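Local coordinates for protein CcbJ (Streptomyces caelestis, PDB 4HGZ) that is an S-adenosyl-L-methionine-dependent methyltransferase of Streptomyces caelestis that probably transfers the methyl group to a nitrogen atom of its substrate, at residues D151-A156 / D237-V242; L123-Q128 / R157-P162. One frame throughout, in Å; residues are numbered along the deposited sequence.

Contact 1: D151-A156 / D237-V242; sequences DCMRQA and DLMANV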
loop_
_atom_site.group_PDB
_atom_site.type_symbol
_atom_site.label_atom_id
_atom_site.label_comp_id
_atom_site.label_asym_id
_atom_site.label_seq_id
_atom_site.Cartn_x
_atom_site.Cartn_y
_atom_site.Cartn_z
ATOM N N ASP C 151 -5.090 -9.669 35.747
ATOM C CA ASP C 151 -5.491 -9.326 37.116
ATOM C C ASP C 151 -6.835 -8.625 37.113
ATOM O O ASP C 151 -7.713 -8.944 37.910
ATOM C CB ASP C 151 -4.460 -8.427 37.792
ATOM C CG ASP C 151 -3.172 -9.156 38.110
ATOM O OD1 ASP C 151 -3.134 -10.390 37.928
ATOM O OD2 ASP C 151 -2.198 -8.500 38.548
ATOM N N CYS C 152 -6.997 -7.662 36.212
ATOM C CA CYS C 152 -8.235 -6.919 36.154
ATOM C C CYS C 152 -9.411 -7.857 35.869
ATOM O O CYS C 152 -10.437 -7.827 36.565
ATOM C CB CYS C 152 -8.156 -5.830 35.098
ATOM S SG CYS C 152 -9.689 -4.910 34.912
ATOM N N MET C 153 -9.257 -8.704 34.859
ATOM C CA MET C 153 -10.322 -9.649 34.530
ATOM C C MET C 153 -10.672 -10.467 35.759
ATOM O O MET C 153 -11.850 -10.733 36.030
ATOM C CB MET C 153 -9.911 -10.561 33.363
ATOM C CG MET C 153 -9.457 -9.787 32.115
ATOM S SD MET C 153 -9.009 -10.833 30.718
ATOM C CE MET C 153 -10.618 -11.013 29.976
ATOM N N ARG C 154 -9.644 -10.837 36.521
ATOM C CA ARG C 154 -9.837 -11.650 37.713
ATOM C C ARG C 154 -10.604 -10.926 38.825
ATOM O O ARG C 154 -11.521 -11.495 39.407
ATOM C CB ARG C 154 -8.511 -12.208 38.216
ATOM C CG ARG C 154 -8.637 -13.078 39.464
ATOM C CD ARG C 154 -7.458 -14.046 39.573
ATOM N NE ARG C 154 -6.180 -13.393 39.282
ATOM C CZ ARG C 154 -5.196 -13.945 38.575
ATOM N NH1 ARG C 154 -5.332 -15.167 38.062
ATOM N NH2 ARG C 154 -4.074 -13.268 38.366
ATOM N N GLN C 155 -10.258 -9.675 39.109
ATOM C CA GLN C 155 -11.023 -8.916 40.102
ATOM C C GLN C 155 -12.476 -8.822 39.685
ATOM O O GLN C 155 -13.379 -8.864 40.521
ATOM C CB GLN C 155 -10.498 -7.500 40.251
ATOM C CG GLN C 155 -9.063 -7.370 40.675
ATOM C CD GLN C 155 -8.662 -5.917 40.755
ATOM O OE1 GLN C 155 -7.663 -5.500 40.170
ATOM N NE2 GLN C 155 -9.462 -5.126 41.454
ATOM N N ALA C 156 -12.697 -8.676 38.383
ATOM C CA ALA C 156 -14.049 -8.554 37.867
ATOM C C ALA C 156 -14.784 -9.867 38.047
ATOM O O ALA C 156 -15.968 -9.878 38.379
ATOM C CB ALA C 156 -14.037 -8.146 36.410
ATOM N N ASP C 237 -8.884 -14.344 25.012
ATOM C CA ASP C 237 -9.655 -15.486 25.503
ATOM C C ASP C 237 -8.829 -16.371 26.442
ATOM O O ASP C 237 -9.359 -16.961 27.390
ATOM C CB ASP C 237 -10.187 -16.320 24.332
ATOM C CG ASP C 237 -11.264 -15.593 23.531
ATOM O OD1 ASP C 237 -11.768 -14.528 23.981
ATOM O OD2 ASP C 237 -11.610 -16.095 22.441
ATOM N N LEU C 238 -7.530 -16.468 26.177
ATOM C CA LEU C 238 -6.675 -17.290 27.019
ATOM C C LEU C 238 -6.440 -16.565 28.350
ATOM O O LEU C 238 -6.437 -17.178 29.421
ATOM C CB LEU C 238 -5.360 -17.609 26.305
ATOM C CG LEU C 238 -4.407 -18.509 27.082
ATOM C CD1 LEU C 238 -5.146 -19.761 27.517
ATOM C CD2 LEU C 238 -3.174 -18.844 26.264
ATOM N N MET C 239 -6.268 -15.252 28.274
ATOM C CA MET C 239 -6.167 -14.434 29.464
ATOM C C MET C 239 -7.403 -14.646 30.330
ATOM O O MET C 239 -7.297 -14.901 31.533
ATOM C CB MET C 239 -6.028 -12.968 29.083
ATOM C CG MET C 239 -4.736 -12.667 28.385
ATOM S SD MET C 239 -4.776 -11.146 27.425
ATOM C CE MET C 239 -5.170 -9.936 28.691
ATOM N N ALA C 240 -8.576 -14.558 29.709
ATOM C CA ALA C 240 -9.821 -14.795 30.421
ATOM C C ALA C 240 -9.808 -16.159 31.119
ATOM O O ALA C 240 -10.187 -16.267 32.285
ATOM C CB ALA C 240 -10.999 -14.690 29.476
ATOM N N ASN C 241 -9.380 -17.203 30.414
ATOM C CA ASN C 241 -9.311 -18.515 31.054
ATOM C C ASN C 241 -8.427 -18.447 32.294
ATOM O O ASN C 241 -8.841 -18.837 33.381
ATOM C CB ASN C 241 -8.820 -19.608 30.096
ATOM C CG ASN C 241 -9.725 -19.775 28.885
ATOM O OD1 ASN C 241 -10.828 -19.222 28.843
ATOM N ND2 ASN C 241 -9.259 -20.538 27.885
ATOM N N VAL C 242 -7.211 -17.943 32.133
ATOM C CA VAL C 242 -6.319 -17.814 33.267
ATOM C C VAL C 242 -7.017 -17.083 34.421
ATOM O O VAL C 242 -6.920 -17.499 35.565
ATOM C CB VAL C 242 -5.000 -17.111 32.875
ATOM C CG1 VAL C 242 -4.179 -16.780 34.109
ATOM C CG2 VAL C 242 -4.205 -17.999 31.953
#
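The guanidinium of Arg154 lies between its own helix and Val242: NH2 makes a salt bridge with Asp151 OD1 at 3.1 Å, a bent and weak hydrogen bond (134°). On the other side of the contact, Arg154 NH1 stands 3.8 Å from Val242 O, approaching it obliquely. The Arg154 chain leaves the helix extended and then bends at chi3, which turns the guanidinium toward the other helix; the salt bridge to Asp151, almost one turn earlier, may restrain its swing. The apolar part of the contact is built on Met153. Its SD rests 4.0 Å from Met239 CB, and a bent chi3 (87°) carries CE on to Ala240 CB at 3.7 Å. The two methionine side chains cross at about a right angle, and the nearest atom of Met239 is its CB. Met239 itself leans on Gln146, Gln149 and Ile150 of helix 146-159. The helices belong to the Rossmann-like fold of class I methyltransferases: helix 146-159 connects the parallel neighbours 130-135 and 164-171, and helix 233-242 leads into the edge strand 245-251. Their short segments cross at -52° with axes 8.9 Å apart, Met153 facing the small Ala240, where the CA atoms come to 6.6 Å. Beneath them, Met153 packs on Phe166 and Leu245, and Ala240 shares Leu245, so both helices are seated on the sheet. Leu238, Met239 and Val242 also pack against a second subunit, with Val242 meeting Val242 of that subunit.

Contact 2: L123-Q128 / R157-P162; sequences LDLGEQ and RELLEP
Leu125 and Leu159 meet methyl to methyl, CD1 to CD1 at 4.0 Å, with their side chains crossing at about a right angle. The second methyl of Leu159, CD2, lies 3.8 Å from Gln128 O, so the fork of this one leucine touches the first and last residues of a tight turn. In Leu159 CG is anti to the carbonyl carbon (chi1 -71°), which brings the end of the side chain closer to the turn than its CB direction alone would. The turn is a type II' beta turn from Leu125 to Gln128, with Gly126 at its second position adopting a positive phi. An Asx turn overlaps its start: Asp124 OD1 accepts from Gly126 N at 3.2 Å, a fairly straight bond (154°) that reaches the oxygen from well above the carboxylate plane. Leu159 is positioned by the end of helix 146-159, where Leu160 N bonds to Arg157 O at 3.1 Å before the chain passes into strand 160-161. Backbone hydrogen bonds link Leu159 and Glu161 with Tyr130 of strand 130-135. Further out, Leu67 of strand 66-69 touches both leucines, and Phe120 lies against Leu159. The contact thus joins the loop ahead of strand 130-135 to the end of the helix in the beta-alpha-beta crossover to strand 164-171. No hydrogen bond spans the two segments: the direct touch is van der Waals packing, one methyl against another and one against a carbonyl oxygen, while the Asp124 bond to Gly126 N braces the start of the turn.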
loop_
_atom_site.group_PDB
_atom_site.type_symbol
_atom_site.label_atom_id
_atom_site.label_comp_id
_atom_site.label_asym_id
_atom_site.label_seq_id
_atom_site.Cartn_x
_atom_site.Cartn_y
_atom_site.Cartn_z
ATOM N N LEU C 123 -9.304 -0.378 44.844
ATOM C CA LEU C 123 -10.578 -0.126 45.525
ATOM C C LEU C 123 -11.143 -1.367 46.189
ATOM O O LEU C 123 -11.172 -2.439 45.600
ATOM C CB LEU C 123 -11.612 0.448 44.563
ATOM C CG LEU C 123 -11.557 1.963 44.434
ATOM C CD1 LEU C 123 -11.937 2.380 43.027
ATOM C CD2 LEU C 123 -12.466 2.591 45.452
ATOM N N ASP C 124 -11.581 -1.210 47.428
ATOM C CA ASP C 124 -12.259 -2.273 48.133
ATOM C C ASP C 124 -13.758 -2.047 48.001
ATOM O O ASP C 124 -14.317 -1.154 48.645
ATOM C CB ASP C 124 -11.850 -2.270 49.603
ATOM C CG ASP C 124 -12.489 -3.395 50.386
ATOM O OD1 ASP C 124 -13.015 -4.334 49.753
ATOM O OD2 ASP C 124 -12.463 -3.344 51.633
ATOM N N LEU C 125 -14.407 -2.841 47.155
ATOM C CA LEU C 125 -15.834 -2.665 46.910
ATOM C C LEU C 125 -16.715 -3.442 47.884
ATOM O O LEU C 125 -17.942 -3.411 47.784
ATOM C CB LEU C 125 -16.180 -3.023 45.469
ATOM C CG LEU C 125 -15.789 -1.940 44.464
ATOM C CD1 LEU C 125 -16.074 -2.407 43.060
ATOM C CD2 LEU C 125 -16.521 -0.639 44.754
ATOM N N GLY C 126 -16.081 -4.132 48.830
ATOM C CA GLY C 126 -16.795 -4.836 49.891
ATOM C C GLY C 126 -17.503 -6.111 49.464
ATOM O O GLY C 126 -17.096 -6.779 48.505
ATOM N N GLU C 127 -18.570 -6.437 50.190
ATOM C CA GLU C 127 -19.346 -7.651 49.970
ATOM C C GLU C 127 -20.254 -7.518 48.757
ATOM O O GLU C 127 -20.982 -8.447 48.409
ATOM C CB GLU C 127 -20.199 -7.950 51.203
ATOM C CG GLU C 127 -19.407 -8.052 52.489
ATOM C CD GLU C 127 -18.658 -9.366 52.620
ATOM O OE1 GLU C 127 -18.018 -9.805 51.640
ATOM O OE2 GLU C 127 -18.708 -9.956 53.721
ATOM N N GLN C 128 -20.219 -6.350 48.127
ATOM C CA GLN C 128 -21.053 -6.091 46.968
ATOM C C GLN C 128 -20.695 -7.018 45.821
ATOM O O GLN C 128 -19.519 -7.178 45.477
ATOM C CB GLN C 128 -20.885 -4.653 46.489
ATOM C CG GLN C 128 -21.868 -4.280 45.390
ATOM C CD GLN C 128 -23.313 -4.303 45.884
ATOM O OE1 GLN C 128 -23.704 -3.488 46.730
ATOM N NE2 GLN C 128 -24.110 -5.238 45.364
ATOM N N ARG C 157 -14.089 -10.974 37.821
ATOM C CA ARG C 157 -14.711 -12.283 38.002
ATOM C C ARG C 157 -15.227 -12.443 39.430
ATOM O O ARG C 157 -16.363 -12.872 39.654
ATOM C CB ARG C 157 -13.717 -13.406 37.694
ATOM C CG ARG C 157 -14.273 -14.806 37.922
ATOM C CD ARG C 157 -13.156 -15.818 38.083
ATOM N NE ARG C 157 -12.935 -16.175 39.482
ATOM C CZ ARG C 157 -11.742 -16.445 40.006
ATOM N NH1 ARG C 157 -10.649 -16.376 39.253
ATOM N NH2 ARG C 157 -11.636 -16.763 41.290
ATOM N N GLU C 158 -14.381 -12.077 40.391
ATOM C CA GLU C 158 -14.664 -12.294 41.801
ATOM C C GLU C 158 -15.775 -11.392 42.334
ATOM O O GLU C 158 -16.313 -11.633 43.411
ATOM C CB GLU C 158 -13.389 -12.120 42.618
ATOM C CG GLU C 158 -12.318 -13.168 42.325
ATOM C CD GLU C 158 -10.960 -12.829 42.941
ATOM O OE1 GLU C 158 -10.749 -11.662 43.343
ATOM O OE2 GLU C 158 -10.097 -13.731 43.019
ATOM N N LEU C 159 -16.126 -10.365 41.572
ATOM C CA LEU C 159 -17.201 -9.452 41.952
ATOM C C LEU C 159 -18.574 -9.866 41.407
ATOM O O LEU C 159 -19.608 -9.337 41.843
ATOM C CB LEU C 159 -16.874 -8.037 41.483
ATOM C CG LEU C 159 -15.748 -7.332 42.229
ATOM C CD1 LEU C 159 -15.363 -6.070 41.491
ATOM C CD2 LEU C 159 -16.188 -7.008 43.643
ATOM N N LEU C 160 -18.582 -10.800 40.454
ATOM C CA LEU C 160 -19.835 -11.277 39.860
ATOM C C LEU C 160 -20.632 -12.169 40.804
ATOM O O LEU C 160 -20.065 -12.975 41.547
ATOM C CB LEU C 160 -19.562 -12.065 38.585
ATOM C CG LEU C 160 -18.720 -11.373 37.523
ATOM C CD1 LEU C 160 -18.397 -12.341 36.387
ATOM C CD2 LEU C 160 -19.462 -10.157 37.010
ATOM N N GLU C 161 -21.953 -12.027 40.764
ATOM C CA GLU C 161 -22.820 -12.993 41.407
ATOM C C GLU C 161 -22.833 -14.222 40.521
ATOM O O GLU C 161 -22.485 -14.141 39.339
ATOM C CB GLU C 161 -24.232 -12.440 41.543
ATOM C CG GLU C 161 -24.805 -11.929 40.240
ATOM C CD GLU C 161 -26.290 -11.621 40.333
ATOM O OE1 GLU C 161 -26.842 -11.662 41.451
ATOM O OE2 GLU C 161 -26.908 -11.343 39.282
ATOM N N PRO C 162 -23.222 -15.372 41.083
ATOM C CA PRO C 162 -23.357 -16.594 40.287
ATOM C C PRO C 162 -24.171 -16.323 39.025
ATOM O O PRO C 162 -25.281 -15.809 39.117
ATOM C CB PRO C 162 -24.128 -17.538 41.218
ATOM C CG PRO C 162 -24.639 -16.665 42.346
ATOM C CD PRO C 162 -23.650 -15.569 42.475
#

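In the fold
Contacts 1 and 2 use successive parts of helix 146-159, their centres 15 Å apart: 151-156 packs against helix 233-242, and 157-162 meets the loop 123-128. Arg157, in contact 2, reaches back by a hydrogen bond to Ala243 O, just beyond contact 1. Both approach Phe120, which with Asn119 binds S-adenosyl-L-homocysteine, though this chain holds none. Between side chains, Phe120 is about 4 Å from Leu159 and about 8 Å from Met153, while Leu125 stands about 11 Å from Asn119. Gln155 NE2 also bonds Phe120 O, so this helix borders the cofactor site. Of the two contacts, only contact 1 is touched by another subunit.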